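Long-range contacts in adhesin (Neisseria meningitidis, PDB 5MY7), which inhibits lysozyme and, as its name implies, probably takes part in adhesion of the bacterium: residues A[42-47]-A[59-64]; A[90-95]-A[105-110]; A[30-35]-A[48-53]; A[37-42]-A[118-123]; A[70-75]-A[82-87]. All blocks are in the same frame, centred on the assembly; numbering follows the deposited sequence.

Contact 1 of 5, residues A[42-47]-A[59-64]; sequences KKVKVT and ASAVIN
Val46 keeps CG1 trans to its own amide nitrogen (chi1 -176°), which lays that methyl beside Ala59, with Val46 CG1 3.9 Å from Ala59 CB. The same torsion sends its other methyl back along the strand, so that Ala61 CB touches CG2 of both Val46 and Val44, the latter 4.1 Å away. These small apolar groups form the inward face of the hairpin of strands 43-50 and 56-63, where Leu92 of the second sheet covers both Val46 and Ala59. Lys45, Thr47, Ser60 and Val62 point to the other face. There the lysine folds twice near its end and runs alongside Val62, leaving Lys45 NZ 4.1 Å from Val62 CG2. Ser60 OG bonds to Arg67 and Thr47 OG1 to Thr33, which ties this face to the strands flanking the hairpin.

The backbone pairing is firm at one end and slack at the other. Thr47 and Ser60 form a hydrogen-bonded antiparallel pair: Thr47 N reaches Ser60 O at 2.9 Å, almost straight, and Ser60 N returns to Thr47 O at 2.8 Å. Farther along, Val62 N to Lys45 O is a weak bond of 3.3 Å. Beyond it one water accepts a hydrogen bond from Lys45 N and donates one to Val62 O. The two faces thus differ in chemistry, hydrocarbon within, mixed polar and aliphatic groups without, while the water keeps backbone groups paired where the strands part.

Contact 2 of 5, residues A[90-95]-A[105-110]; sequences YVLGTG and QPIMIT
Thr94 and Pro106 make the one direct side-chain hydrogen bond here: Thr94 OG1 donates to Pro106 O at 2.8 Å. Chi1 of Thr94 (-168°) swings the hydroxyl toward the partner strand, where it also lies 3.3 Å from Gln105 CB, and the donor comes in 31° out of the carbonyl plane. Beside it, Leu92 reaches across the pair. Leu92 CD1 touches Ile107 CD1 at 3.9 Å and Ile109 CG1 at 4.0 Å, crossing both isoleucines at a slant. At the far end, Ile109 CG2 approaches Tyr90 CD2.

Behind these side chains stand two hydrogen-bonded backbone pairs, Val91 with Thr110 and Gly93 with Met108. Gly93 N to Met108 O measures 2.9 Å, and each pair carries a reciprocal bond. A water donates to Val91 O and also hydrogen-bonds Thr110 OG1, joining the strands on the face bearing Val91 and Thr110. The buried Gly95 N finds no partner. Farther out, Leu92 and Ile107 both rest on Val46 of the other sheet, and Tyr84 supports Leu92 from the neighbouring strand.

This is the central antiparallel pair of a four-stranded meander, its inner side chains forming part of the core between two facing sheets, consistent with the MliC-like beta-barrel fold.

Contact 3 of 5, residues A[30-35]-A[48-53]; sequences AKKTVS and YGFNKQ
Ala30 to Lys32 pair with Tyr48 to Phe50 at the open end of the antiparallel beta hairpin formed by strands 31-37 and 43-50, the first two strands of a four-stranded meander.

Backbone hydrogen bonds do most of the joining. Lys32 and Tyr48 are a hydrogen-bonded pair: Tyr48 N gives a nearly straight bond to Lys32 O at 2.8 Å, and Lys32 N returns one to Tyr48 O at 2.9 Å. Two residues on, Phe50 N reaches Ala30 O at 2.8 Å, meeting the oxygen nearly along the C=O axis. The reverse bond, from Ala30 N to Phe50 O, is weak, so the pairing slackens where the modelled chain begins. Between these pairs Lys31 and Gly49 form a non-hydrogen-bonded pair. Lys31 CA instead makes a close CH contact with Tyr48 O, 3.3 Å away.

Polar side-chain bonds lie within the second segment or beyond both. Past the strand end, Asn51 ND2 donates to Gln53 OE1 at 2.7 Å, with the acceptor close to the plane of the asparagine amide; Asn51 OD1 takes the backbone N of Leu55. Tyr48 OH bonds to Tyr36 OH, which fixes the far end of its ring.

Apolar packing is lighter and falls on the face bearing Lys32, Val34, Tyr48 and Phe50. The bend at chi2 of Lys32 (-68°) turns its chain away after CG has met the phenylalanine, Lys32 CG lying 3.9 Å from Phe50 CE2. Next along, Val34 CG2 comes near the plane of the Tyr48 ring at its edge, 4.2 Å from Tyr48 CE2.

Contact 4 of 5, residues A[37-42]-A[118-123]; sequences VCQQGK and FKDCSP
Gln39 and Lys119 share the straightest hydrogen bond of this disulfide-linked junction, which ties the loop after strand 31-37 to the C-terminal strand: Gln39 N to Lys119 O is 2.9 Å, with an angle at the hydrogen of 179°. Next to it, Val37 and Ser122 form a single antiparallel bridge, Val37 N donating to Ser122 O and Ser122 N to Val37 O. The glutamine side chain adds a bond to a carboxylate: Gln39 NE2 stands above the plane of Asp120 and lies 3.0 Å from Asp120 OD2, the amide and carboxylate planes being 77° apart. On the way there it runs alongside the aliphatic part of Lys119. A water links Gln39 O with Lys119 N.

The covalent link sits amid these bonds. Cys38 SG and Cys121 SG are joined at 2.1 Å, and the torsion about the S-S bond is 102°. On the Phe118 side of it, Lys42 bends at chi3 so that its ammonium rises over one face of Phe118. Lys42 NZ is 3.9 Å from the ring centroid, a cation-pi contact offset toward the rim, while Val117 O accepts a hydrogen bond from the same nitrogen. Val44 and Ile109 pack on the ring as well, wedging it between the two sheets. Cys38 SG lies at the ring's edge, 4.2 Å from Phe118 CD2.

Contact 5 of 5, residues A[70-75]-A[82-87]; sequences MPVNLD and TFYGKE
Met70 and Tyr84 form the close-packed end of the contact. Met70 CB lies 3.8 Å from Tyr84 CB, and the methionine chain then leads off toward Leu92 and Tyr90. The tyrosine takes chi1 of -54°, which carries its ring past the backbone of the first segment: Tyr84 CD2 is 3.6 Å from Val72 CA, and the valine side chain lies obliquely against it. Pro71 C approaches the same ring at its edge. At the ring's far end Tyr84 OH bonds to Thr56 OG1, so the phenol is held both by packing and by a polar partner. Gly85 passes tightly beside Met70. Its backbone angles (phi 115°) suit a residue without a side chain, and Gly85 N donates to Pro71 O at 2.9 Å.

Toward the surface, packing gives way to hydrogen bonds. Asn73 N binds Phe83 O at 2.8 Å, then its side chain turns back over the second segment, where Asn73 ND2 donates to Gly85 O at 3.1 Å, nearly in line with the carbonyl. The other end of the amide, Asn73 OD1, accepts from Lys76 N and so braces the turn that follows. A diethylene glycol molecule, probably from the crystallisation liquor, lies close to the Asn73 side chain. Lys86 and Glu87 run on into exposed loop.

Val72 and Tyr84 are the single bridge where the end of strand 66-71, the edge of one sheet, is joined to strand 82-84, the edge of the other. With the two sheets facing each other, this corner is consistent with one seam of a small beta barrel as in the MliC-like family.

Contacts 1 and 3 share strand 43-50 and lie in one sheet, whereas contact 2 lies in the other; the sheets meet at several points, among them Val46 CG2 on Ile107 CD1 at 3.9 Å. Contacts 4 and 5 join the sheets at two ends, with centres about 20 Å apart and no touch between them. Contact 4 meets contact 2 through the bond of Ile109 N to Phe118 O, 2.9 Å, and contact 1 through Phe118 on Val44. Contact 5 joins contact 2 where Thr82 OG1 pairs with Gly95 O at 2.7 Å. The bound sodium ion lies about 5 Å from the side chain of Tyr90 and about 11 Å from that of Phe118.

Contact 1 of 5, residues A[42-47]-A[59-64]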
# COMPACT_ATOMS: atom_id res chain seq x y z
N LYS A 42 4.55 -14.50 -3.83
CA LYS A 42 5.32 -13.26 -3.79
C LYS A 42 5.23 -12.66 -2.38
O LYS A 42 4.19 -12.74 -1.68
CB LYS A 42 4.84 -12.24 -4.84
CG LYS A 42 5.05 -12.72 -6.27
CD LYS A 42 4.92 -11.63 -7.32
CE LYS A 42 6.07 -10.66 -7.27
NZ LYS A 42 5.85 -9.46 -8.19
N LYS A 43 6.31 -12.01 -1.98
CA LYS A 43 6.45 -11.42 -0.64
C LYS A 43 6.82 -9.92 -0.76
O LYS A 43 7.60 -9.54 -1.61
CB LYS A 43 7.53 -12.16 0.17
CG LYS A 43 7.08 -13.57 0.55
CD LYS A 43 8.12 -14.47 1.20
CE LYS A 43 7.56 -15.89 1.34
NZ LYS A 43 7.39 -16.60 0.03
N VAL A 44 6.18 -9.10 0.05
CA VAL A 44 6.48 -7.67 0.06
C VAL A 44 6.33 -7.07 1.46
O VAL A 44 5.38 -7.44 2.20
CB VAL A 44 5.59 -6.91 -1.02
CG1 VAL A 44 4.08 -6.97 -0.72
CG2 VAL A 44 6.05 -5.45 -1.19
N LYS A 45 7.24 -6.13 1.79
CA LYS A 45 7.22 -5.40 3.04
C LYS A 45 6.83 -3.95 2.73
O LYS A 45 7.51 -3.28 1.90
CB LYS A 45 8.61 -5.47 3.69
CG LYS A 45 8.73 -4.96 5.11
CD LYS A 45 10.13 -5.27 5.72
CE LYS A 45 11.29 -4.54 4.98
NZ LYS A 45 11.20 -3.03 4.72
N VAL A 46 5.82 -3.44 3.45
CA VAL A 46 5.32 -2.07 3.23
C VAL A 46 5.35 -1.28 4.52
O VAL A 46 4.90 -1.77 5.57
CB VAL A 46 3.85 -2.05 2.67
CG1 VAL A 46 3.39 -0.60 2.35
CG2 VAL A 46 3.75 -2.94 1.44
N THR A 47 5.89 -0.06 4.45
CA THR A 47 5.96 0.89 5.55
C THR A 47 4.97 2.03 5.32
O THR A 47 5.01 2.67 4.26
CB THR A 47 7.40 1.42 5.74
OG1 THR A 47 8.28 0.31 6.00
CG2 THR A 47 7.47 2.44 6.91
N ALA A 59 2.59 5.11 1.56
CA ALA A 59 2.97 3.68 1.65
C ALA A 59 4.26 3.51 0.88
O ALA A 59 4.36 3.93 -0.27
CB ALA A 59 1.89 2.79 1.03
N SER A 60 5.28 2.87 1.49
CA SER A 60 6.62 2.66 0.87
C SER A 60 6.87 1.14 0.80
O SER A 60 6.99 0.48 1.86
CB SER A 60 7.71 3.40 1.70
OG SER A 60 8.99 3.19 1.18
N ALA A 61 6.97 0.59 -0.42
CA ALA A 61 7.11 -0.89 -0.64
C ALA A 61 8.50 -1.14 -1.23
O ALA A 61 8.97 -0.37 -2.10
CB ALA A 61 6.06 -1.36 -1.65
N VAL A 62 9.17 -2.20 -0.78
CA VAL A 62 10.45 -2.55 -1.38
C VAL A 62 10.17 -3.54 -2.53
O VAL A 62 9.66 -4.64 -2.29
CB VAL A 62 11.42 -3.16 -0.33
CG1 VAL A 62 12.71 -3.51 -1.02
CG2 VAL A 62 11.64 -2.13 0.79
N ILE A 63 10.44 -3.12 -3.78
CA ILE A 63 10.12 -3.89 -4.99
C ILE A 63 11.45 -4.06 -5.75
O ILE A 63 12.14 -3.05 -6.08
CB ILE A 63 9.02 -3.21 -5.86
CG1 ILE A 63 7.75 -3.03 -5.01
CG2 ILE A 63 8.79 -4.03 -7.14
CD1 ILE A 63 6.68 -2.18 -5.73
N ASN A 64 11.89 -5.30 -5.96
CA ASN A 64 13.28 -5.59 -6.51
C ASN A 64 14.38 -4.84 -5.80
O ASN A 64 15.35 -4.35 -6.40
CB ASN A 64 13.27 -5.25 -7.99
CG ASN A 64 12.31 -6.12 -8.78
OD1 ASN A 64 11.54 -5.64 -9.63
ND2 ASN A 64 12.34 -7.40 -8.52
O HOH W 1 9.64 -6.17 0.08

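Contact 2 of 5, residues A[90-95]-A[105-110]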
# COMPACT_ATOMS: atom_id res chain seq x y z
N TYR A 90 3.64 3.13 -9.53
CA TYR A 90 3.01 2.01 -8.82
C TYR A 90 1.82 2.54 -8.00
O TYR A 90 1.89 3.67 -7.43
CB TYR A 90 4.02 1.27 -7.89
CG TYR A 90 5.00 0.39 -8.67
CD1 TYR A 90 6.20 0.92 -9.17
CD2 TYR A 90 4.77 -0.96 -8.85
CE1 TYR A 90 7.08 0.12 -9.87
CE2 TYR A 90 5.65 -1.77 -9.55
CZ TYR A 90 6.82 -1.23 -10.06
OH TYR A 90 7.72 -2.02 -10.76
N VAL A 91 0.79 1.70 -7.85
CA VAL A 91 -0.42 2.07 -7.09
C VAL A 91 -0.79 0.95 -6.12
O VAL A 91 -1.00 -0.22 -6.54
CB VAL A 91 -1.61 2.37 -8.05
CG1 VAL A 91 -2.90 2.64 -7.27
CG2 VAL A 91 -1.27 3.57 -8.95
N LEU A 92 -0.89 1.31 -4.84
CA LEU A 92 -1.29 0.37 -3.77
C LEU A 92 -2.74 0.62 -3.36
O LEU A 92 -3.11 1.77 -3.06
CB LEU A 92 -0.33 0.44 -2.59
CG LEU A 92 -0.51 -0.60 -1.44
CD1 LEU A 92 0.83 -0.81 -0.73
CD2 LEU A 92 -1.57 -0.27 -0.39
N GLY A 93 -3.56 -0.45 -3.31
CA GLY A 93 -4.93 -0.37 -2.82
C GLY A 93 -5.16 -1.26 -1.59
O GLY A 93 -4.64 -2.42 -1.52
N THR A 94 -5.85 -0.72 -0.59
CA THR A 94 -6.13 -1.40 0.68
C THR A 94 -7.45 -0.92 1.28
O THR A 94 -8.21 -0.23 0.60
CB THR A 94 -4.94 -1.24 1.65
OG1 THR A 94 -5.11 -2.14 2.78
CG2 THR A 94 -4.77 0.18 2.13
N GLY A 95 -7.75 -1.35 2.50
CA GLY A 95 -8.93 -0.87 3.21
C GLY A 95 -8.73 0.47 3.90
O GLY A 95 -7.93 1.32 3.47
N GLN A 105 -5.54 -5.40 7.29
CA GLN A 105 -6.07 -5.13 5.95
C GLN A 105 -5.33 -5.94 4.87
O GLN A 105 -4.09 -6.06 4.94
CB GLN A 105 -5.96 -3.63 5.59
CG GLN A 105 -6.72 -2.68 6.51
CD GLN A 105 -8.15 -3.12 6.73
OE1 GLN A 105 -8.91 -3.23 5.79
NE2 GLN A 105 -8.52 -3.38 8.00
N PRO A 106 -6.06 -6.48 3.88
CA PRO A 106 -5.38 -7.03 2.70
C PRO A 106 -4.86 -5.89 1.80
O PRO A 106 -5.38 -4.76 1.90
CB PRO A 106 -6.49 -7.81 2.01
CG PRO A 106 -7.73 -6.96 2.28
CD PRO A 106 -7.53 -6.39 3.68
N ILE A 107 -3.91 -6.17 0.91
CA ILE A 107 -3.45 -5.17 -0.08
C ILE A 107 -3.32 -5.75 -1.48
O ILE A 107 -3.27 -6.99 -1.67
CB ILE A 107 -2.11 -4.46 0.32
CG1 ILE A 107 -0.85 -5.35 0.10
CG2 ILE A 107 -2.15 -3.87 1.71
CD1 ILE A 107 0.48 -4.57 0.19
N MET A 108 -3.25 -4.86 -2.47
CA MET A 108 -2.78 -5.19 -3.83
C MET A 108 -1.90 -4.08 -4.35
O MET A 108 -2.07 -2.92 -3.89
CB MET A 108 -3.93 -5.48 -4.77
CG MET A 108 -4.88 -4.27 -4.95
SD MET A 108 -6.36 -4.62 -5.92
CE MET A 108 -7.31 -5.86 -5.11
N ILE A 109 -0.96 -4.40 -5.25
CA ILE A 109 -0.09 -3.38 -5.89
C ILE A 109 -0.11 -3.62 -7.40
O ILE A 109 0.14 -4.75 -7.90
CB ILE A 109 1.37 -3.41 -5.38
CG1 ILE A 109 1.44 -3.22 -3.84
CG2 ILE A 109 2.21 -2.33 -6.05
CD1 ILE A 109 2.80 -3.43 -3.20
N THR A 110 -0.41 -2.52 -8.14
CA THR A 110 -0.46 -2.51 -9.58
C THR A 110 0.76 -1.74 -10.11
O THR A 110 1.12 -0.69 -9.59
CB THR A 110 -1.79 -1.88 -10.07
OG1 THR A 110 -2.91 -2.60 -9.53
CG2 THR A 110 -1.89 -1.94 -11.57
O HOH W 2 -3.59 -1.63 -6.99

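Contact 3 of 5, residues A[30-35]-A[48-53]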
# COMPACT_ATOMS: atom_id res chain seq x y z
N ALA A 30 5.41 9.20 12.38
CA ALA A 30 5.35 7.79 12.89
C ALA A 30 5.20 6.80 11.73
O ALA A 30 4.33 6.98 10.88
CB ALA A 30 4.19 7.62 13.87
N LYS A 31 6.05 5.78 11.72
CA LYS A 31 6.06 4.70 10.71
C LYS A 31 5.66 3.37 11.34
O LYS A 31 6.01 3.08 12.48
CB LYS A 31 7.47 4.54 10.13
CG LYS A 31 8.05 5.77 9.46
CD LYS A 31 9.46 5.50 8.98
CE LYS A 31 10.06 6.76 8.41
NZ LYS A 31 11.46 6.50 7.97
N LYS A 32 4.94 2.57 10.54
CA LYS A 32 4.63 1.15 10.91
C LYS A 32 4.84 0.25 9.68
O LYS A 32 4.38 0.57 8.59
CB LYS A 32 3.16 0.98 11.39
CG LYS A 32 2.72 1.84 12.56
CD LYS A 32 3.39 1.45 13.88
CE LYS A 32 3.16 2.52 14.94
NZ LYS A 32 3.99 2.20 16.13
N THR A 33 5.46 -0.91 9.89
CA THR A 33 5.80 -1.83 8.78
C THR A 33 5.01 -3.14 8.89
O THR A 33 4.91 -3.70 10.00
CB THR A 33 7.32 -2.08 8.75
OG1 THR A 33 8.01 -0.82 8.55
CG2 THR A 33 7.72 -3.05 7.63
N VAL A 34 4.50 -3.61 7.76
CA VAL A 34 3.74 -4.86 7.66
C VAL A 34 4.39 -5.73 6.56
O VAL A 34 4.70 -5.22 5.45
CB VAL A 34 2.22 -4.65 7.35
CG1 VAL A 34 1.48 -5.97 7.28
CG2 VAL A 34 1.62 -3.72 8.37
N SER A 35 4.61 -7.03 6.87
CA SER A 35 5.09 -8.00 5.87
C SER A 35 3.93 -8.84 5.36
O SER A 35 3.10 -9.29 6.18
CB SER A 35 6.20 -8.92 6.48
OG SER A 35 7.32 -8.12 6.80
N TYR A 48 4.08 2.23 6.30
CA TYR A 48 3.08 3.28 6.26
C TYR A 48 3.47 4.42 7.18
O TYR A 48 3.85 4.20 8.36
CB TYR A 48 1.69 2.74 6.65
CG TYR A 48 1.22 1.57 5.81
CD1 TYR A 48 0.60 1.77 4.57
CD2 TYR A 48 1.43 0.24 6.19
CE1 TYR A 48 0.19 0.72 3.76
CE2 TYR A 48 1.01 -0.82 5.40
CZ TYR A 48 0.40 -0.58 4.18
OH TYR A 48 -0.03 -1.62 3.36
N GLY A 49 3.37 5.66 6.64
CA GLY A 49 3.50 6.87 7.45
C GLY A 49 2.18 7.39 7.99
O GLY A 49 1.16 7.37 7.28
N PHE A 50 2.21 7.83 9.25
CA PHE A 50 1.02 8.35 9.95
C PHE A 50 1.27 9.73 10.52
O PHE A 50 2.32 9.92 11.12
CB PHE A 50 0.68 7.43 11.12
CG PHE A 50 0.06 6.10 10.72
CD1 PHE A 50 -1.32 5.96 10.61
CD2 PHE A 50 0.86 4.99 10.49
CE1 PHE A 50 -1.90 4.75 10.26
CE2 PHE A 50 0.30 3.78 10.16
CZ PHE A 50 -1.07 3.65 10.03
N ASN A 51 0.37 10.70 10.28
CA ASN A 51 0.54 12.08 10.80
C ASN A 51 -0.03 12.19 12.22
O ASN A 51 -0.57 11.21 12.74
CB ASN A 51 -0.02 13.13 9.82
CG ASN A 51 -1.53 13.26 9.85
OD1 ASN A 51 -2.23 12.47 10.47
ND2 ASN A 51 -2.04 14.26 9.12
N LYS A 52 0.03 13.40 12.80
CA LYS A 52 -0.46 13.63 14.17
C LYS A 52 -2.00 13.60 14.31
O LYS A 52 -2.53 13.60 15.43
CB LYS A 52 0.10 14.94 14.72
CG LYS A 52 1.60 14.95 14.77
CD LYS A 52 2.17 16.33 15.13
CE LYS A 52 3.63 16.42 14.70
NZ LYS A 52 4.18 17.80 14.58
N GLN A 53 -2.71 13.64 13.17
CA GLN A 53 -4.15 13.43 13.14
C GLN A 53 -4.51 11.95 13.12
O GLN A 53 -5.70 11.62 13.11
CB GLN A 53 -4.78 14.02 11.87
CG GLN A 53 -4.50 15.47 11.52
CD GLN A 53 -5.02 15.82 10.12
OE1 GLN A 53 -4.54 15.29 9.10
NE2 GLN A 53 -6.02 16.66 10.08

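Contact 4 of 5, residues A[37-42]-A[118-123]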
# COMPACT_ATOMS: atom_id res chain seq x y z
N VAL A 37 2.31 -11.91 2.36
CA VAL A 37 2.45 -13.04 1.39
C VAL A 37 1.25 -12.89 0.42
O VAL A 37 0.07 -12.71 0.84
CB VAL A 37 2.51 -14.41 2.09
CG1 VAL A 37 3.71 -14.49 2.99
CG2 VAL A 37 1.27 -14.70 2.90
N CYS A 38 1.56 -13.01 -0.87
CA CYS A 38 0.61 -12.78 -1.96
C CYS A 38 0.46 -14.01 -2.86
O CYS A 38 1.08 -15.08 -2.59
CB CYS A 38 1.08 -11.56 -2.78
SG CYS A 38 1.61 -10.11 -1.83
N GLN A 39 -0.36 -13.89 -3.91
CA GLN A 39 -0.47 -14.95 -4.96
C GLN A 39 0.90 -15.28 -5.57
O GLN A 39 1.78 -14.38 -5.65
CB GLN A 39 -1.38 -14.49 -6.09
CG GLN A 39 -2.77 -14.98 -5.96
CD GLN A 39 -3.61 -14.64 -7.17
OE1 GLN A 39 -3.13 -14.64 -8.31
NE2 GLN A 39 -4.89 -14.37 -6.93
N GLN A 40 1.08 -16.58 -5.93
CA GLN A 40 2.34 -17.13 -6.47
C GLN A 40 3.49 -17.04 -5.49
O GLN A 40 4.67 -17.07 -5.89
CB GLN A 40 2.74 -16.46 -7.79
CG GLN A 40 1.67 -16.56 -8.88
CD GLN A 40 1.86 -15.61 -10.06
OE1 GLN A 40 2.86 -14.86 -10.14
NE2 GLN A 40 0.88 -15.62 -10.99
N GLY A 41 3.17 -16.92 -4.20
CA GLY A 41 4.20 -16.81 -3.20
C GLY A 41 5.03 -15.56 -3.16
O GLY A 41 6.11 -15.53 -2.50
N LYS A 42 4.55 -14.50 -3.83
CA LYS A 42 5.32 -13.26 -3.79
C LYS A 42 5.23 -12.66 -2.38
O LYS A 42 4.19 -12.74 -1.68
CB LYS A 42 4.84 -12.24 -4.84
CG LYS A 42 5.05 -12.72 -6.27
CD LYS A 42 4.92 -11.63 -7.32
CE LYS A 42 6.07 -10.66 -7.27
NZ LYS A 42 5.85 -9.46 -8.19
N PHE A 118 1.35 -7.60 -7.31
CA PHE A 118 1.21 -8.22 -5.98
C PHE A 118 -0.31 -8.33 -5.75
O PHE A 118 -1.00 -7.29 -5.56
CB PHE A 118 1.89 -7.36 -4.89
CG PHE A 118 3.41 -7.29 -5.04
CD1 PHE A 118 4.00 -6.33 -5.87
CD2 PHE A 118 4.26 -8.20 -4.39
CE1 PHE A 118 5.37 -6.28 -6.05
CE2 PHE A 118 5.63 -8.12 -4.59
CZ PHE A 118 6.19 -7.18 -5.41
N LYS A 119 -0.82 -9.55 -5.81
CA LYS A 119 -2.28 -9.80 -5.86
C LYS A 119 -2.72 -10.56 -4.61
O LYS A 119 -2.03 -11.50 -4.16
CB LYS A 119 -2.68 -10.53 -7.19
CG LYS A 119 -4.17 -10.63 -7.39
CD LYS A 119 -4.52 -11.03 -8.82
CE LYS A 119 -6.02 -11.25 -8.91
NZ LYS A 119 -6.79 -10.05 -8.46
N ASP A 120 -3.84 -10.14 -4.00
CA ASP A 120 -4.44 -10.90 -2.87
C ASP A 120 -3.43 -11.12 -1.72
O ASP A 120 -3.28 -12.23 -1.17
CB ASP A 120 -4.98 -12.29 -3.30
CG ASP A 120 -6.19 -12.23 -4.19
OD1 ASP A 120 -6.80 -11.16 -4.38
OD2 ASP A 120 -6.56 -13.32 -4.68
N CYS A 121 -2.80 -10.02 -1.33
CA CYS A 121 -1.79 -10.05 -0.27
C CYS A 121 -2.41 -10.00 1.14
O CYS A 121 -3.28 -9.15 1.39
CB CYS A 121 -0.83 -8.89 -0.42
SG CYS A 121 -0.00 -8.73 -2.00
N SER A 122 -1.99 -10.88 2.05
CA SER A 122 -2.44 -10.82 3.46
C SER A 122 -1.20 -10.72 4.37
O SER A 122 -0.12 -11.24 4.04
CB SER A 122 -3.32 -12.00 3.85
OG SER A 122 -2.63 -13.15 3.58
N PRO A 123 -1.34 -10.03 5.52
CA PRO A 123 -0.22 -9.90 6.48
C PRO A 123 0.34 -11.23 7.05
O PRO A 123 -0.49 -12.13 7.29
CB PRO A 123 -0.83 -9.04 7.62
CG PRO A 123 -2.08 -8.42 7.03
CD PRO A 123 -2.57 -9.32 5.95
O HOH W 3 1.07 -11.68 -6.31

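Contact 5 of 5, residues A[70-75]-A[82-87]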
# COMPACT_ATOMS: atom_id res chain seq x y z
N MET A 70 4.88 5.79 -2.32
CA MET A 70 3.59 6.15 -2.97
C MET A 70 2.76 7.06 -2.04
O MET A 70 2.29 6.61 -0.98
CB MET A 70 2.83 4.85 -3.26
CG MET A 70 3.55 3.89 -4.22
SD MET A 70 2.82 2.24 -4.35
CE MET A 70 3.63 1.53 -2.93
N PRO A 71 2.63 8.36 -2.39
CA PRO A 71 1.86 9.26 -1.52
C PRO A 71 0.37 8.89 -1.47
O PRO A 71 -0.17 8.46 -2.50
CB PRO A 71 1.97 10.62 -2.22
CG PRO A 71 2.22 10.28 -3.65
CD PRO A 71 3.10 9.06 -3.59
N VAL A 72 -0.31 9.11 -0.35
CA VAL A 72 -1.75 8.83 -0.28
C VAL A 72 -2.47 9.66 -1.37
O VAL A 72 -2.11 10.83 -1.64
CB VAL A 72 -2.32 9.05 1.13
CG1 VAL A 72 -2.32 10.54 1.50
CG2 VAL A 72 -3.69 8.41 1.31
N ASN A 73 -3.46 9.02 -1.98
CA ASN A 73 -4.22 9.66 -3.04
C ASN A 73 -5.63 9.95 -2.49
O ASN A 73 -6.53 9.08 -2.51
CB ASN A 73 -4.24 8.76 -4.28
CG ASN A 73 -4.80 9.47 -5.49
OD1 ASN A 73 -5.76 10.26 -5.36
ND2 ASN A 73 -4.21 9.23 -6.62
N LEU A 74 -5.82 11.17 -2.02
CA LEU A 74 -7.10 11.51 -1.38
C LEU A 74 -8.24 11.56 -2.37
O LEU A 74 -9.40 11.19 -2.01
CB LEU A 74 -7.03 12.84 -0.62
CG LEU A 74 -5.99 12.91 0.48
CD1 LEU A 74 -5.92 14.32 1.07
CD2 LEU A 74 -6.26 11.87 1.54
N ASP A 75 -7.97 11.98 -3.61
CA ASP A 75 -9.06 12.09 -4.64
C ASP A 75 -9.67 10.75 -5.00
O ASP A 75 -10.85 10.67 -5.33
CB ASP A 75 -8.49 12.68 -5.93
CG ASP A 75 -8.21 14.15 -5.83
OD1 ASP A 75 -8.50 14.79 -4.78
OD2 ASP A 75 -7.73 14.69 -6.86
N THR A 82 -8.60 2.68 0.50
CA THR A 82 -7.56 3.71 0.42
C THR A 82 -6.60 3.36 -0.74
O THR A 82 -6.15 2.21 -0.84
CB THR A 82 -6.75 3.84 1.74
OG1 THR A 82 -7.65 3.99 2.88
CG2 THR A 82 -5.80 5.02 1.72
N PHE A 83 -6.26 4.38 -1.56
CA PHE A 83 -5.26 4.26 -2.64
C PHE A 83 -4.08 5.17 -2.35
O PHE A 83 -4.21 6.30 -1.80
CB PHE A 83 -5.85 4.60 -4.00
CG PHE A 83 -6.76 3.52 -4.53
CD1 PHE A 83 -6.24 2.40 -5.16
CD2 PHE A 83 -8.14 3.67 -4.44
CE1 PHE A 83 -7.06 1.43 -5.67
CE2 PHE A 83 -8.98 2.67 -4.93
CZ PHE A 83 -8.41 1.57 -5.54
N TYR A 84 -2.89 4.64 -2.69
CA TYR A 84 -1.60 5.36 -2.68
C TYR A 84 -0.98 5.34 -4.08
O TYR A 84 -1.01 4.27 -4.74
CB TYR A 84 -0.62 4.74 -1.68
CG TYR A 84 -1.14 4.59 -0.26
CD1 TYR A 84 -1.95 3.52 0.11
CD2 TYR A 84 -0.81 5.49 0.72
CE1 TYR A 84 -2.40 3.35 1.39
CE2 TYR A 84 -1.28 5.34 2.02
CZ TYR A 84 -2.07 4.26 2.37
OH TYR A 84 -2.52 4.06 3.69
N GLY A 85 -0.37 6.46 -4.53
CA GLY A 85 0.33 6.52 -5.81
C GLY A 85 -0.33 7.46 -6.79
O GLY A 85 -1.42 7.97 -6.54
N LYS A 86 0.38 7.69 -7.89
CA LYS A 86 -0.02 8.65 -8.92
C LYS A 86 -0.01 7.98 -10.31
O LYS A 86 0.65 6.96 -10.49
CB LYS A 86 0.83 9.93 -8.85
CG LYS A 86 2.29 9.81 -9.23
CD LYS A 86 3.10 11.08 -8.85
CE LYS A 86 4.59 10.80 -8.60
NZ LYS A 86 5.28 10.02 -9.68
N GLU A 87 -0.70 8.59 -11.29
CA GLU A 87 -0.72 8.03 -12.65
C GLU A 87 0.67 7.94 -13.20
O GLU A 87 1.42 8.93 -13.17
CB GLU A 87 -1.55 8.87 -13.64
CG GLU A 87 -1.58 8.32 -15.11
CD GLU A 87 -2.03 6.84 -15.28
OE1 GLU A 87 -2.94 6.52 -14.57
OE2 GLU A 87 -1.56 5.97 -16.13